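Local coordinates for catalase (PDB 4QOL), which breaks down hydrogen peroxide to water and oxygen at a buried heme and also shows peroxidase-like reactivity, probably toward phenolic substrates, at residues 132-136 and 176-181; 111-115 and 191-196; 107-112 and 181-187; 135-140 and 330-334. All coordinates share one frame; numbering follows the deposited sequence.

Contact 1 of 4, residues 132-136 and 176-181; sequences LPIFF and HMLTWL. With HEM (protoporphyrin IX containing Fe), chain E.
M177 leaves its helix with CG anti to the backbone N (chi1 180°), which puts CG over a face of the F136 ring; the bend at chi2 (72°) turns SD to 3.3 Å from I134 O. CG sits 3.7 Å from the F136 ring centroid, a CH-pi contact. SD stands higher above the same ring, 4.7 Å from its centroid, as a Met-aromatic contact. I134 CD1 lies over one face of the H176 ring, 3.4 Å from its centroid, a CH-pi contact. P133 lays CD over the six-membered ring of W180 at 3.7 Å. L132 CD1 meets M177 CE. One water joins the backbones, donating to F135 O and accepting from M177 N. The ND1 of H176 is held by T282 O. F135 lines the heme pocket, so the contact backs its wall. It packs the loop after strand 123-130 against helix 175-181. Helix 161-169 touches F136 and L178, and helix 423-431 covers H176.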
# COMPACT_ATOMS: atom_id res chain seq x y z
N LEU A 132 33.95 4.69 1.25
CA LEU A 132 34.86 4.67 0.15
C LEU A 132 34.54 5.82 -0.86
O LEU A 132 33.39 6.13 -1.10
CB LEU A 132 34.83 3.31 -0.57
CG LEU A 132 34.98 2.13 0.36
CD1 LEU A 132 34.87 0.84 -0.43
CD2 LEU A 132 36.31 2.14 1.11
N PRO A 133 35.56 6.34 -1.52
CA PRO A 133 35.35 7.59 -2.29
C PRO A 133 35.01 7.46 -3.77
O PRO A 133 34.82 8.55 -4.48
CB PRO A 133 36.69 8.33 -2.16
CG PRO A 133 37.66 7.21 -2.11
CD PRO A 133 36.98 6.14 -1.26
N ILE A 134 34.90 6.23 -4.25
CA ILE A 134 34.52 5.91 -5.62
C ILE A 134 33.44 4.87 -5.65
O ILE A 134 32.98 4.41 -4.61
CB ILE A 134 35.72 5.42 -6.43
CG1 ILE A 134 36.40 4.26 -5.71
CG2 ILE A 134 36.73 6.52 -6.61
CD1 ILE A 134 37.36 3.57 -6.57
N PHE A 135 32.99 4.50 -6.84
CA PHE A 135 32.00 3.48 -6.98
C PHE A 135 32.37 2.43 -8.02
O PHE A 135 33.30 2.61 -8.79
CB PHE A 135 30.62 4.10 -7.31
CG PHE A 135 29.49 3.38 -6.72
CD1 PHE A 135 29.37 3.26 -5.37
CD2 PHE A 135 28.51 2.79 -7.52
CE1 PHE A 135 28.35 2.54 -4.78
CE2 PHE A 135 27.45 2.10 -6.96
CZ PHE A 135 27.33 2.02 -5.59
N PHE A 136 31.57 1.37 -8.06
CA PHE A 136 31.82 0.21 -8.95
C PHE A 136 31.48 0.49 -10.42
O PHE A 136 32.03 -0.10 -11.32
CB PHE A 136 30.91 -0.98 -8.58
CG PHE A 136 30.98 -1.42 -7.15
CD1 PHE A 136 30.13 -0.86 -6.19
CD2 PHE A 136 31.81 -2.47 -6.80
CE1 PHE A 136 30.12 -1.30 -4.91
CE2 PHE A 136 31.82 -2.91 -5.49
CZ PHE A 136 30.96 -2.33 -4.55
N HIS A 176 38.96 -0.10 -9.98
CA HIS A 176 39.38 0.80 -8.92
C HIS A 176 38.61 0.54 -7.60
O HIS A 176 39.23 0.35 -6.54
CB HIS A 176 39.27 2.26 -9.38
CG HIS A 176 39.96 3.25 -8.48
ND1 HIS A 176 39.75 4.62 -8.59
CD2 HIS A 176 40.88 3.08 -7.50
CE1 HIS A 176 40.47 5.23 -7.67
NE2 HIS A 176 41.16 4.32 -7.00
N MET A 177 37.28 0.46 -7.67
CA MET A 177 36.52 0.21 -6.49
C MET A 177 36.92 -1.08 -5.78
O MET A 177 37.02 -1.12 -4.54
CB MET A 177 35.03 0.19 -6.79
CG MET A 177 34.17 -0.09 -5.58
SD MET A 177 34.16 1.36 -4.50
CE MET A 177 32.63 1.08 -3.57
N LEU A 178 37.07 -2.12 -6.56
CA LEU A 178 37.36 -3.43 -5.97
C LEU A 178 38.73 -3.43 -5.29
O LEU A 178 39.01 -4.11 -4.29
CB LEU A 178 37.30 -4.49 -7.02
CG LEU A 178 35.91 -4.67 -7.63
CD1 LEU A 178 35.97 -5.63 -8.81
CD2 LEU A 178 34.97 -5.24 -6.58
N THR A 179 39.63 -2.60 -5.80
CA THR A 179 40.94 -2.42 -5.18
C THR A 179 40.91 -1.72 -3.80
O THR A 179 41.80 -1.96 -2.96
CB THR A 179 41.89 -1.67 -6.15
OG1 THR A 179 41.94 -2.42 -7.39
CG2 THR A 179 43.27 -1.48 -5.59
N TRP A 180 39.87 -0.90 -3.55
CA TRP A 180 39.59 -0.40 -2.22
C TRP A 180 38.79 -1.36 -1.34
O TRP A 180 39.13 -1.57 -0.21
CB TRP A 180 38.78 0.94 -2.30
CG TRP A 180 39.48 2.12 -2.75
CD1 TRP A 180 39.89 2.41 -4.03
CD2 TRP A 180 39.80 3.27 -1.96
NE1 TRP A 180 40.40 3.63 -4.06
CE2 TRP A 180 40.41 4.18 -2.81
CE3 TRP A 180 39.70 3.58 -0.61
CZ2 TRP A 180 40.87 5.44 -2.38
CZ3 TRP A 180 40.17 4.84 -0.19
CH2 TRP A 180 40.74 5.73 -1.06
N LEU A 181 37.72 -1.91 -1.91
CA LEU A 181 36.79 -2.79 -1.19
C LEU A 181 37.47 -4.05 -0.66
O LEU A 181 37.07 -4.56 0.40
CB LEU A 181 35.66 -3.20 -2.10
CG LEU A 181 34.52 -3.97 -1.43
CD1 LEU A 181 33.89 -3.23 -0.26
CD2 LEU A 181 33.44 -4.33 -2.48
CHA HEM E . 20.26 3.99 -0.08
CHB HEM E . 19.70 3.79 -4.89
CHC HEM E . 24.55 4.79 -5.42
CHD HEM E . 24.76 5.66 -0.66
C1A HEM E . 19.71 3.81 -1.34
C2A HEM E . 18.36 3.43 -1.61
C3A HEM E . 18.20 3.38 -2.96
C4A HEM E . 19.44 3.73 -3.52
CMA HEM E . 17.00 3.12 -3.82
CAA HEM E . 17.32 3.19 -0.56
CBA HEM E . 16.99 4.58 0.03
CGA HEM E . 15.84 4.53 0.96
O1A HEM E . 15.64 5.53 1.69
O2A HEM E . 15.03 3.58 0.95
C1B HEM E . 21.00 4.03 -5.40
C2B HEM E . 21.28 4.03 -6.81
C3B HEM E . 22.62 4.28 -6.98
C4B HEM E . 23.18 4.51 -5.64
CMB HEM E . 20.25 3.79 -7.88
CAB HEM E . 23.39 4.42 -8.21
CBB HEM E . 22.75 4.58 -9.37
C1C HEM E . 25.02 5.12 -4.15
C2C HEM E . 26.21 5.78 -3.93
C3C HEM E . 26.28 6.00 -2.59
C4C HEM E . 25.09 5.55 -1.98
CMC HEM E . 27.24 6.07 -5.00
CAC HEM E . 27.29 6.75 -1.92
CBC HEM E . 27.92 7.68 -2.62
C1D HEM E . 23.51 5.25 -0.15
C2D HEM E . 23.22 5.29 1.28
C3D HEM E . 21.99 4.81 1.47
C4D HEM E . 21.52 4.48 0.13
CMD HEM E . 24.20 5.79 2.30
CAD HEM E . 21.23 4.67 2.77
CBD HEM E . 20.65 6.06 3.08
CGD HEM E . 19.94 5.88 4.39
O1D HEM E . 20.62 5.94 5.40
O2D HEM E . 18.70 5.68 4.45
NA HEM E . 20.38 4.03 -2.55
NB HEM E . 22.16 4.32 -4.78
NC HEM E . 24.31 5.05 -2.98
ND HEM E . 22.48 4.75 -0.82
FE HEM E . 22.33 4.55 -2.72
O HOH W 1 35.78 1.67 -9.75

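Contact 2 of 4, residues 111-115 and 191-196; sequences PRGFA and YAEMRG. With HEM (protoporphyrin IX containing Fe), chain E.
The start of strand 113-120 of the heme pocket and the residue before it, R112, meet the loop 191-196 through F114 and M194. M194 is extended to SD, with CG anti to the backbone N (chi1 -176°), and turns at chi3 (80°). SD then lies 3.5 Å from R112 CB, and CE reaches F114 CD2 at 3.8 Å. R112 CG approaches the edge of the Y191 ring, 4.0 Å from CE1. R195 O lies at the edge of the F114 ring, 3.5 Å from CD2, and has no polar partner. This strand belongs to the antiparallel beta-barrel of the catalase fold. G113 sets its CA 3.4 Å from the heme methyl CMD, where a side chain would clash. With an alanine at F114 the ring is gone, which is likely to leave a gap beside M194 CE and G196 CA and W218 without its stacking partner. Y191 OH is hydrogen-bonded to E106. G196 CA lies 3.5 Å from F114 CD2, so a CB here would run into the ring.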
# COMPACT_ATOMS: atom_id res chain seq x y z
N PRO A 111 30.98 -1.58 1.15
CA PRO A 111 30.98 -0.12 1.50
C PRO A 111 30.07 0.13 2.70
O PRO A 111 29.21 -0.71 3.02
CB PRO A 111 30.42 0.52 0.26
CG PRO A 111 30.49 -0.52 -0.80
CD PRO A 111 30.27 -1.81 -0.10
N ARG A 112 30.35 1.19 3.41
CA ARG A 112 29.43 1.69 4.38
C ARG A 112 28.79 2.98 3.94
O ARG A 112 29.47 3.90 3.48
CB ARG A 112 30.16 1.95 5.70
CG ARG A 112 30.14 0.79 6.72
CD ARG A 112 30.60 -0.54 6.17
NE ARG A 112 30.56 -1.64 7.19
CZ ARG A 112 30.86 -2.88 6.89
NH1 ARG A 112 31.22 -3.19 5.67
NH2 ARG A 112 30.76 -3.84 7.79
N GLY A 113 27.48 3.08 4.17
CA GLY A 113 26.79 4.36 3.95
C GLY A 113 27.09 5.36 5.01
O GLY A 113 27.28 5.03 6.18
N PHE A 114 27.05 6.60 4.60
CA PHE A 114 27.41 7.75 5.41
C PHE A 114 26.53 8.89 4.90
O PHE A 114 26.91 9.70 4.06
CB PHE A 114 28.90 8.06 5.21
CG PHE A 114 29.51 8.94 6.26
CD1 PHE A 114 28.93 10.13 6.67
CD2 PHE A 114 30.74 8.59 6.81
CE1 PHE A 114 29.53 10.94 7.63
CE2 PHE A 114 31.36 9.39 7.75
CZ PHE A 114 30.76 10.58 8.17
N ALA A 115 25.30 8.93 5.41
CA ALA A 115 24.24 9.84 4.90
C ALA A 115 23.97 10.95 5.89
O ALA A 115 23.64 10.67 7.03
CB ALA A 115 22.95 9.05 4.65
N TYR A 191 31.34 2.38 12.85
CA TYR A 191 30.93 3.53 12.07
C TYR A 191 31.68 4.81 12.46
O TYR A 191 31.72 5.73 11.67
CB TYR A 191 29.42 3.77 12.24
CG TYR A 191 28.51 2.68 11.71
CD1 TYR A 191 28.71 2.11 10.45
CD2 TYR A 191 27.44 2.23 12.47
CE1 TYR A 191 27.84 1.14 9.95
CE2 TYR A 191 26.57 1.27 12.01
CZ TYR A 191 26.77 0.69 10.75
OH TYR A 191 25.92 -0.27 10.31
N ALA A 192 32.28 4.86 13.66
CA ALA A 192 32.99 6.07 14.13
C ALA A 192 34.41 6.17 13.58
O ALA A 192 34.89 7.24 13.21
CB ALA A 192 33.04 6.10 15.65
N GLU A 193 35.07 5.04 13.42
CA GLU A 193 36.50 5.02 13.00
C GLU A 193 36.59 4.74 11.51
O GLU A 193 37.16 3.73 11.05
CB GLU A 193 37.25 3.96 13.83
CG GLU A 193 37.31 4.28 15.32
CD GLU A 193 38.02 3.20 16.13
OE1 GLU A 193 37.35 2.42 16.85
OE2 GLU A 193 39.25 3.14 16.04
N MET A 194 35.93 5.61 10.73
CA MET A 194 35.59 5.34 9.35
C MET A 194 35.61 6.63 8.56
O MET A 194 35.22 7.68 9.09
CB MET A 194 34.16 4.78 9.34
CG MET A 194 33.65 4.35 8.03
SD MET A 194 31.97 3.62 8.13
CE MET A 194 30.91 5.06 8.22
N ARG A 195 36.08 6.53 7.33
CA ARG A 195 36.09 7.61 6.35
C ARG A 195 34.67 7.94 5.88
O ARG A 195 33.77 7.11 6.03
CB ARG A 195 36.88 7.11 5.15
CG ARG A 195 37.29 8.10 4.13
CD ARG A 195 37.92 7.41 2.93
NE ARG A 195 38.99 6.46 3.28
CZ ARG A 195 40.30 6.72 3.24
NH1 ARG A 195 40.76 7.89 2.86
NH2 ARG A 195 41.17 5.77 3.58
N GLY A 196 34.48 9.18 5.38
CA GLY A 196 33.28 9.51 4.63
C GLY A 196 33.62 10.24 3.36
O GLY A 196 34.64 10.92 3.29
CHA HEM E . 20.26 3.99 -0.08
CHB HEM E . 19.70 3.79 -4.89
CHC HEM E . 24.55 4.79 -5.42
CHD HEM E . 24.76 5.66 -0.66
C1A HEM E . 19.71 3.81 -1.34
C2A HEM E . 18.36 3.43 -1.61
C3A HEM E . 18.20 3.38 -2.96
C4A HEM E . 19.44 3.73 -3.52
CMA HEM E . 17.00 3.12 -3.82
CAA HEM E . 17.32 3.19 -0.56
CBA HEM E . 16.99 4.58 0.03
CGA HEM E . 15.84 4.53 0.96
O1A HEM E . 15.64 5.53 1.69
O2A HEM E . 15.03 3.58 0.95
C1B HEM E . 21.00 4.03 -5.40
C2B HEM E . 21.28 4.03 -6.81
C3B HEM E . 22.62 4.28 -6.98
C4B HEM E . 23.18 4.51 -5.64
CMB HEM E . 20.25 3.79 -7.88
CAB HEM E . 23.39 4.42 -8.21
CBB HEM E . 22.75 4.58 -9.37
C1C HEM E . 25.02 5.12 -4.15
C2C HEM E . 26.21 5.78 -3.93
C3C HEM E . 26.28 6.00 -2.59
C4C HEM E . 25.09 5.55 -1.98
CMC HEM E . 27.24 6.07 -5.00
CAC HEM E . 27.29 6.75 -1.92
CBC HEM E . 27.92 7.68 -2.62
C1D HEM E . 23.51 5.25 -0.15
C2D HEM E . 23.22 5.29 1.28
C3D HEM E . 21.99 4.81 1.47
C4D HEM E . 21.52 4.48 0.13
CMD HEM E . 24.20 5.79 2.30
CAD HEM E . 21.23 4.67 2.77
CBD HEM E . 20.65 6.06 3.08
CGD HEM E . 19.94 5.88 4.39
O1D HEM E . 20.62 5.94 5.40
O2D HEM E . 18.70 5.68 4.45
NA HEM E . 20.38 4.03 -2.55
NB HEM E . 22.16 4.32 -4.78
NC HEM E . 24.31 5.05 -2.98
ND HEM E . 22.48 4.75 -0.82
FE HEM E . 22.33 4.55 -2.72

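Contact 3 of 4, residues 107-112 and 181-187; sequences TLRDPR and LFSDEGI
R109 reaches from the loop between strands 88-96 and 113-120 of the catalase barrel to the turn after helix 175-181. That turn holds the short 3-10 segment 184-186 and an ST turn at S183, where OG accepts from E185 N. The arginine is extended as far as CD and bends at chi3 (-52°), which turns the edge of its guanidinium to the carbonyls of the turn. NH1 donates to L181 O at 3.0 Å, with the oxygen near the guanidinium plane, and makes a weak bond to S183 O. The aliphatic part of R109 crosses F182 at about a right angle. Its CD lies over the F182 ring, 3.9 Å from the centroid, a CH-pi contact, while the guanidinium plane is tilted 22° from the ring. I187 CD1 lies over one face of the R109 guanidinium. NH2 of R109 reaches D184 OD1 through a water.

D110 N donates to G186 O at 2.9 Å, and R109 CA points its hydrogen at the same oxygen. R112 folds back on its own loop: NH1 and NH2 both grip L108 O, end-on, and NH1 also donates to D110 O at 2.8 Å. NH2 also bonds to E106 O. Helix 434-448 covers F182, and L108 packs on F240 of a neighbouring subunit. L181 CD1 lies 3.6 Å from P111 N. A second water donates to both D110 O and E185 O.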
# COMPACT_ATOMS: atom_id res chain seq x y z
N THR A 107 29.76 -6.98 10.43
CA THR A 107 31.12 -7.49 10.18
C THR A 107 31.38 -7.97 8.75
O THR A 107 32.44 -8.53 8.50
CB THR A 107 31.34 -8.69 11.11
OG1 THR A 107 30.20 -9.51 11.11
CG2 THR A 107 31.58 -8.24 12.55
N LEU A 108 30.38 -7.84 7.86
CA LEU A 108 30.55 -8.22 6.49
C LEU A 108 31.33 -7.20 5.68
O LEU A 108 31.34 -6.03 6.01
CB LEU A 108 29.19 -8.42 5.85
CG LEU A 108 28.18 -9.31 6.58
CD1 LEU A 108 26.87 -9.50 5.81
CD2 LEU A 108 28.79 -10.70 6.87
N ARG A 109 31.93 -7.66 4.58
CA ARG A 109 32.63 -6.78 3.67
C ARG A 109 31.60 -6.00 2.89
O ARG A 109 30.64 -6.60 2.38
CB ARG A 109 33.54 -7.60 2.74
CG ARG A 109 34.34 -6.73 1.78
CD ARG A 109 35.40 -7.50 0.99
NE ARG A 109 36.27 -8.31 1.86
CZ ARG A 109 37.23 -7.83 2.63
NH1 ARG A 109 37.63 -6.54 2.55
NH2 ARG A 109 37.81 -8.63 3.45
N ASP A 110 31.76 -4.70 2.78
CA ASP A 110 30.77 -3.84 2.06
C ASP A 110 31.30 -2.43 2.14
O ASP A 110 31.88 -2.07 3.16
CB ASP A 110 29.39 -3.88 2.77
CG ASP A 110 28.22 -4.41 1.91
OD1 ASP A 110 28.36 -4.74 0.70
OD2 ASP A 110 27.11 -4.70 2.54
N PRO A 111 30.98 -1.58 1.15
CA PRO A 111 30.98 -0.12 1.50
C PRO A 111 30.07 0.13 2.70
O PRO A 111 29.21 -0.71 3.02
CB PRO A 111 30.42 0.52 0.26
CG PRO A 111 30.49 -0.52 -0.80
CD PRO A 111 30.27 -1.81 -0.10
N ARG A 112 30.35 1.19 3.41
CA ARG A 112 29.43 1.69 4.38
C ARG A 112 28.79 2.98 3.94
O ARG A 112 29.47 3.90 3.48
CB ARG A 112 30.16 1.95 5.70
CG ARG A 112 30.14 0.79 6.72
CD ARG A 112 30.60 -0.54 6.17
NE ARG A 112 30.56 -1.64 7.19
CZ ARG A 112 30.86 -2.88 6.89
NH1 ARG A 112 31.22 -3.19 5.67
NH2 ARG A 112 30.76 -3.84 7.79
N LEU A 181 37.72 -1.91 -1.91
CA LEU A 181 36.79 -2.79 -1.19
C LEU A 181 37.47 -4.05 -0.66
O LEU A 181 37.07 -4.56 0.40
CB LEU A 181 35.66 -3.20 -2.10
CG LEU A 181 34.52 -3.97 -1.43
CD1 LEU A 181 33.89 -3.23 -0.26
CD2 LEU A 181 33.44 -4.33 -2.48
N PHE A 182 38.51 -4.56 -1.37
CA PHE A 182 39.15 -5.79 -0.87
C PHE A 182 40.44 -5.49 -0.12
O PHE A 182 41.10 -6.42 0.32
CB PHE A 182 39.31 -6.81 -1.99
CG PHE A 182 38.05 -7.49 -2.33
CD1 PHE A 182 37.68 -8.63 -1.65
CD2 PHE A 182 37.18 -6.98 -3.25
CE1 PHE A 182 36.48 -9.25 -1.90
CE2 PHE A 182 35.97 -7.63 -3.54
CZ PHE A 182 35.65 -8.78 -2.89
N SER A 183 40.75 -4.21 0.09
CA SER A 183 41.65 -3.83 1.25
C SER A 183 40.92 -4.08 2.53
O SER A 183 39.72 -4.44 2.52
CB SER A 183 42.10 -2.38 1.20
OG SER A 183 41.10 -1.46 1.63
N ASP A 184 41.59 -3.96 3.66
CA ASP A 184 40.84 -4.21 4.88
C ASP A 184 39.82 -3.08 5.12
O ASP A 184 38.95 -3.19 6.02
CB ASP A 184 41.75 -4.41 6.09
CG ASP A 184 42.48 -5.80 6.08
OD1 ASP A 184 42.00 -6.80 5.49
OD2 ASP A 184 43.51 -5.86 6.79
N GLU A 185 39.89 -2.00 4.36
CA GLU A 185 38.89 -0.94 4.56
C GLU A 185 37.49 -1.39 4.07
O GLU A 185 36.49 -0.73 4.38
CB GLU A 185 39.29 0.39 3.87
CG GLU A 185 38.54 1.57 4.44
CD GLU A 185 39.04 2.92 3.91
OE1 GLU A 185 40.16 3.01 3.39
OE2 GLU A 185 38.32 3.90 4.09
N GLY A 186 37.40 -2.56 3.40
CA GLY A 186 36.13 -3.18 3.15
C GLY A 186 35.35 -3.65 4.38
O GLY A 186 34.15 -3.86 4.29
N ILE A 187 36.02 -3.69 5.54
CA ILE A 187 35.39 -3.94 6.81
C ILE A 187 35.87 -2.92 7.84
O ILE A 187 36.78 -3.20 8.64
CB ILE A 187 35.64 -5.36 7.36
CG1 ILE A 187 35.50 -6.41 6.25
CG2 ILE A 187 34.65 -5.62 8.51
CD1 ILE A 187 35.75 -7.83 6.69
O HOH W 2 39.19 -7.06 5.74
O HOH W 3 34.03 -0.32 3.27

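Contact 4 of 4, residues 135-140 and 330-334; sequences FFIRDA and DKLLQ. With HEM (protoporphyrin IX containing Fe), chain E.
L332 bridges loop and cofactor: CD1 touches both the heme vinyl and I137, while CD2 packs on F135. CG of L332 is anti to the backbone N (chi1 -170°), which sends the branch toward both. CD1 lies 3.6 Å from the vinyl atom CBB of the heme and packs on I137 CG1. CD2 lies 3.6 Å from F135 CD2 and close to I137 O, a buried oxygen with no polar partner. F135, A140 and L332 all line the heme pocket, A140 CB lying against the same vinyl atom.

F135 is held between two groups. The heme methyl CMC lies over one face, 3.5 Å from F135 CD1, and F136 CD1 lies over the centre of the opposite face. An alanine in place of F135 takes this ring away and would probably leave the heme methyl and L332 CD2 facing a gap.

The backbones meet weakly, A140 N donating to K331 O at 3.4 Å. D330 is the N-cap of the helix: its OD1 accepts from L333 N at 3.0 Å, and weakly from L332 N. D139 OD2 and K331 NZ do not touch but share a water. D139 OD1 is hydrogen-bonded to S23 OG, and K331 NZ to H28 O, of a neighbouring subunit. The contact sets the loop between strand 123-130 and helix 143-150 against the start of helix 331-348, with M146 packed on F135 and I137.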
# COMPACT_ATOMS: atom_id res chain seq x y z
N PHE A 135 32.99 4.50 -6.84
CA PHE A 135 32.00 3.48 -6.98
C PHE A 135 32.37 2.43 -8.02
O PHE A 135 33.30 2.61 -8.79
CB PHE A 135 30.62 4.10 -7.31
CG PHE A 135 29.49 3.38 -6.72
CD1 PHE A 135 29.37 3.26 -5.37
CD2 PHE A 135 28.51 2.79 -7.52
CE1 PHE A 135 28.35 2.54 -4.78
CE2 PHE A 135 27.45 2.10 -6.96
CZ PHE A 135 27.33 2.02 -5.59
N PHE A 136 31.57 1.37 -8.06
CA PHE A 136 31.82 0.21 -8.95
C PHE A 136 31.48 0.49 -10.42
O PHE A 136 32.03 -0.10 -11.32
CB PHE A 136 30.91 -0.98 -8.58
CG PHE A 136 30.98 -1.42 -7.15
CD1 PHE A 136 30.13 -0.86 -6.19
CD2 PHE A 136 31.81 -2.47 -6.80
CE1 PHE A 136 30.12 -1.30 -4.91
CE2 PHE A 136 31.82 -2.91 -5.49
CZ PHE A 136 30.96 -2.33 -4.55
N ILE A 137 30.57 1.44 -10.64
CA ILE A 137 29.93 1.69 -11.93
C ILE A 137 29.80 3.20 -12.09
O ILE A 137 29.99 3.92 -11.15
CB ILE A 137 28.53 1.04 -12.05
CG1 ILE A 137 27.59 1.45 -10.90
CG2 ILE A 137 28.64 -0.48 -12.16
CD1 ILE A 137 26.14 1.10 -11.15
N ARG A 138 29.54 3.64 -13.33
CA ARG A 138 29.47 5.07 -13.63
C ARG A 138 28.16 5.50 -14.30
O ARG A 138 28.07 6.64 -14.76
CB ARG A 138 30.68 5.48 -14.51
CG ARG A 138 30.68 4.76 -15.84
CD ARG A 138 31.67 5.35 -16.87
NE ARG A 138 33.02 5.23 -16.42
CZ ARG A 138 33.95 4.43 -16.94
NH1 ARG A 138 33.63 3.43 -17.78
NH2 ARG A 138 35.19 4.56 -16.49
N ASP A 139 27.17 4.59 -14.41
CA ASP A 139 25.92 4.90 -15.03
C ASP A 139 24.84 4.21 -14.24
O ASP A 139 24.88 3.02 -14.03
CB ASP A 139 25.90 4.46 -16.53
CG ASP A 139 24.70 5.02 -17.30
OD1 ASP A 139 23.56 4.88 -16.78
OD2 ASP A 139 24.87 5.67 -18.37
N ALA A 140 23.84 4.98 -13.81
CA ALA A 140 22.74 4.44 -13.02
C ALA A 140 21.96 3.31 -13.66
O ALA A 140 21.35 2.48 -12.93
CB ALA A 140 21.81 5.61 -12.65
N ASP A 330 27.55 13.76 -13.76
CA ASP A 330 27.89 12.37 -13.44
C ASP A 330 26.62 11.47 -13.67
O ASP A 330 25.62 11.74 -13.04
CB ASP A 330 28.40 12.40 -12.00
CG ASP A 330 28.67 11.00 -11.38
OD1 ASP A 330 27.92 10.07 -11.66
OD2 ASP A 330 29.52 10.93 -10.46
N LYS A 331 26.71 10.42 -14.52
CA LYS A 331 25.54 9.77 -14.99
C LYS A 331 25.01 8.78 -13.89
O LYS A 331 23.88 8.36 -13.97
CB LYS A 331 25.78 8.95 -16.26
CG LYS A 331 26.19 9.77 -17.48
CD LYS A 331 26.38 8.86 -18.70
CE LYS A 331 27.12 9.61 -19.79
NZ LYS A 331 27.31 8.71 -20.94
N LEU A 332 25.89 8.45 -12.95
CA LEU A 332 25.51 7.62 -11.78
C LEU A 332 24.68 8.52 -10.83
O LEU A 332 23.52 8.17 -10.50
CB LEU A 332 26.79 7.09 -11.14
CG LEU A 332 26.50 6.02 -10.06
CD1 LEU A 332 26.06 4.71 -10.71
CD2 LEU A 332 27.75 5.88 -9.25
N LEU A 333 25.20 9.71 -10.55
CA LEU A 333 24.43 10.73 -9.75
C LEU A 333 23.07 11.05 -10.37
O LEU A 333 22.06 11.11 -9.66
CB LEU A 333 25.24 11.97 -9.58
CG LEU A 333 24.55 13.16 -8.90
CD1 LEU A 333 24.06 12.82 -7.51
CD2 LEU A 333 25.55 14.35 -8.85
N GLN A 334 23.05 11.24 -11.66
CA GLN A 334 21.81 11.61 -12.30
C GLN A 334 20.64 10.66 -11.99
O GLN A 334 19.54 11.10 -11.74
CB GLN A 334 22.00 11.77 -13.82
CG GLN A 334 22.95 12.90 -14.21
CD GLN A 334 22.32 14.26 -14.28
OE1 GLN A 334 21.29 14.43 -14.92
NE2 GLN A 334 22.89 15.22 -13.61
CHA HEM E . 20.26 3.99 -0.08
CHB HEM E . 19.70 3.79 -4.89
CHC HEM E . 24.55 4.79 -5.42
CHD HEM E . 24.76 5.66 -0.66
C1A HEM E . 19.71 3.81 -1.34
C2A HEM E . 18.36 3.43 -1.61
C3A HEM E . 18.20 3.38 -2.96
C4A HEM E . 19.44 3.73 -3.52
CMA HEM E . 17.00 3.12 -3.82
CAA HEM E . 17.32 3.19 -0.56
CBA HEM E . 16.99 4.58 0.03
CGA HEM E . 15.84 4.53 0.96
O1A HEM E . 15.64 5.53 1.69
O2A HEM E . 15.03 3.58 0.95
C1B HEM E . 21.00 4.03 -5.40
C2B HEM E . 21.28 4.03 -6.81
C3B HEM E . 22.62 4.28 -6.98
C4B HEM E . 23.18 4.51 -5.64
CMB HEM E . 20.25 3.79 -7.88
CAB HEM E . 23.39 4.42 -8.21
CBB HEM E . 22.75 4.58 -9.37
C1C HEM E . 25.02 5.12 -4.15
C2C HEM E . 26.21 5.78 -3.93
C3C HEM E . 26.28 6.00 -2.59
C4C HEM E . 25.09 5.55 -1.98
CMC HEM E . 27.24 6.07 -5.00
CAC HEM E . 27.29 6.75 -1.92
CBC HEM E . 27.92 7.68 -2.62
C1D HEM E . 23.51 5.25 -0.15
C2D HEM E . 23.22 5.29 1.28
C3D HEM E . 21.99 4.81 1.47
C4D HEM E . 21.52 4.48 0.13
CMD HEM E . 24.20 5.79 2.30
CAD HEM E . 21.23 4.67 2.77
CBD HEM E . 20.65 6.06 3.08
CGD HEM E . 19.94 5.88 4.39
O1D HEM E . 20.62 5.94 5.40
O2D HEM E . 18.70 5.68 4.45
NA HEM E . 20.38 4.03 -2.55
NB HEM E . 22.16 4.32 -4.78
NC HEM E . 24.31 5.05 -2.98
ND HEM E . 22.48 4.75 -0.82
FE HEM E . 22.33 4.55 -2.72
O HOH W 4 27.12 5.83 -19.91

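Overall arrangement
All four contacts are buried, and none lies on the open surface. Contacts 1 and 4 start from one loop and share F135 and F136. Contacts 2 and 3 share P111 and R112, and contacts 1 and 3 share L181. Contacts 1, 2 and 4 touch the heme, whereas contact 3 does not. Contacts 1 and 2 are held by apolar side chains and rings, contact 3 by hydrogen bonds of R109 and the backbone, and contact 4 mixes a leucine core with polar groups at a subunit interface. P111 joins several of them, packing on M177, L181 and F136. A salt bridge from R195 to E185 ties contact 2 to contact 3.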